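Local coordinates for stage II sporulation E family protein (Thermanaerovibrio acidaminovorans, PDB 3RNR) that is of unknown function but is probably a cytosolic protein phosphatase of the PP2C type, at residues B[45-48]-B[49-53]. Sequence-based numbering, arbitrary orientation.
Sequences SPLD and AVLAA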
loop_
_atom_site.group_PDB
_atom_site.type_symbol
_atom_site.label_atom_id
_atom_site.label_comp_id
_atom_site.label_asym_id
_atom_site.label_seq_id
_atom_site.Cartn_x
_atom_site.Cartn_y
_atom_site.Cartn_z
ATOM N N SER B 45 0.685 3.693 -14.423
ATOM C CA SER B 45 1.883 2.897 -14.607
ATOM C C SER B 45 2.944 3.262 -13.568
ATOM O O SER B 45 2.883 4.328 -12.949
ATOM C CB SER B 45 2.448 3.136 -16.001
ATOM O OG SER B 45 2.984 4.436 -16.064
ATOM N N PRO B 46 3.912 2.369 -13.360
ATOM C CA PRO B 46 5.027 2.697 -12.466
ATOM C C PRO B 46 5.733 3.994 -12.875
ATOM O O PRO B 46 6.096 4.780 -12.009
ATOM C CB PRO B 46 5.959 1.495 -12.626
ATOM C CG PRO B 46 4.982 0.335 -12.877
ATOM C CD PRO B 46 3.930 0.953 -13.785
ATOM N N LEU B 47 5.936 4.216 -14.169
ATOM C CA LEU B 47 6.563 5.458 -14.616
ATOM C C LEU B 47 5.737 6.702 -14.239
ATOM O O LEU B 47 6.289 7.700 -13.782
ATOM C CB LEU B 47 6.802 5.436 -16.125
ATOM C CG LEU B 47 7.348 6.720 -16.754
ATOM C CD1 LEU B 47 8.707 7.116 -16.143
ATOM C CD2 LEU B 47 7.491 6.526 -18.271
ATOM N N ASP B 48 4.428 6.659 -14.476
ATOM C CA ASP B 48 3.561 7.749 -14.055
ATOM C C ASP B 48 3.641 7.970 -12.546
ATOM O O ASP B 48 3.582 9.103 -12.064
ATOM C CB ASP B 48 2.110 7.467 -14.439
ATOM C CG ASP B 48 1.880 7.554 -15.937
ATOM O OD1 ASP B 48 2.620 8.285 -16.625
ATOM O OD2 ASP B 48 0.955 6.886 -16.420
ATOM N N ALA B 49 3.750 6.878 -11.800
ATOM C CA ALA B 49 3.836 6.983 -10.342
ATOM C C ALA B 49 5.139 7.688 -9.945
ATOM O O ALA B 49 5.150 8.547 -9.062
ATOM C CB ALA B 49 3.735 5.596 -9.696
ATOM N N VAL B 50 6.235 7.330 -10.599
ATOM C CA VAL B 50 7.507 8.015 -10.370
ATOM C C VAL B 50 7.415 9.504 -10.725
ATOM O O VAL B 50 7.858 10.355 -9.967
ATOM C CB VAL B 50 8.664 7.363 -11.175
ATOM C CG1 VAL B 50 9.878 8.311 -11.242
ATOM C CG2 VAL B 50 9.060 6.040 -10.529
ATOM N N LEU B 51 6.810 9.816 -11.861
ATOM C CA LEU B 51 6.691 11.209 -12.284
ATOM C C LEU B 51 5.819 12.016 -11.321
ATOM O O LEU B 51 6.108 13.177 -11.046
ATOM C CB LEU B 51 6.153 11.300 -13.719
ATOM C CG LEU B 51 7.100 10.715 -14.778
ATOM C CD1 LEU B 51 6.445 10.729 -16.171
ATOM C CD2 LEU B 51 8.436 11.475 -14.809
ATOM N N ALA B 52 4.758 11.406 -10.799
ATOM C CA ALA B 52 3.947 12.088 -9.786
ATOM C C ALA B 52 4.719 12.297 -8.466
ATOM O O ALA B 52 4.650 13.373 -7.851
ATOM C CB ALA B 52 2.617 11.344 -9.547
ATOM N N ALA B 53 5.442 11.275 -8.030
ATOM C CA ALA B 53 6.314 11.403 -6.859
ATOM C C ALA B 53 7.308 12.551 -7.038
ATOM O O ALA B 53 7.513 13.362 -6.135
ATOM C CB ALA B 53 7.060 10.081 -6.590
#
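Leu-47 and Leu-51 lie one turn apart on the partly exposed flank of helix 46-63, their side chains crossing at an angle. The contact is reciprocal, the CG of each lying 4.2 Å from the CD1 of the other (Leu-47 CG to Leu-51 CD1, Leu-47 CD1 to Leu-51 CG). Leu-51 has CG anti to its carbonyl carbon (chi1 -65°), which puts CG beside its own N, past the oxygen end of the Leu-47 carbonyl and 3.3 Å from Leu-47 O, the same oxygen that accepts from Leu-51 N.

This is the first turn of the helix, with Ser-45 as N-cap. Its OG accepts from Asp-48 N at 3.1 Å in a nearly straight bond (171° at the hydrogen), satisfying an amide that lies ahead of the regular backbone ladder. That ladder starts with Ala-49 N to Ser-45 O at 2.9 Å and runs on through Val-50 to Pro-46 and Ala-52 to Asp-48.

In the PP2C fold, a beta-sandwich of two sheets flanked by helices, this helix lies against the antiparallel sheet, where Pro-46 and Val-50, a turn apart, both pack on Val-76 of strand 72-80. Val-50 CG2 sits 3.5 Å from Pro-46 O. On the side facing helix 25-41, Ala-49 touches Ser-36 and Leu-40, while Ala-52 rests on Val-39. The Ala-49 methyl, CB, also lies 3.4 Å from Pro-46 O. Asp-48 itself is exposed, its carboxylate in the first turn of the helix, where the helix dipole would probably favour a negative charge.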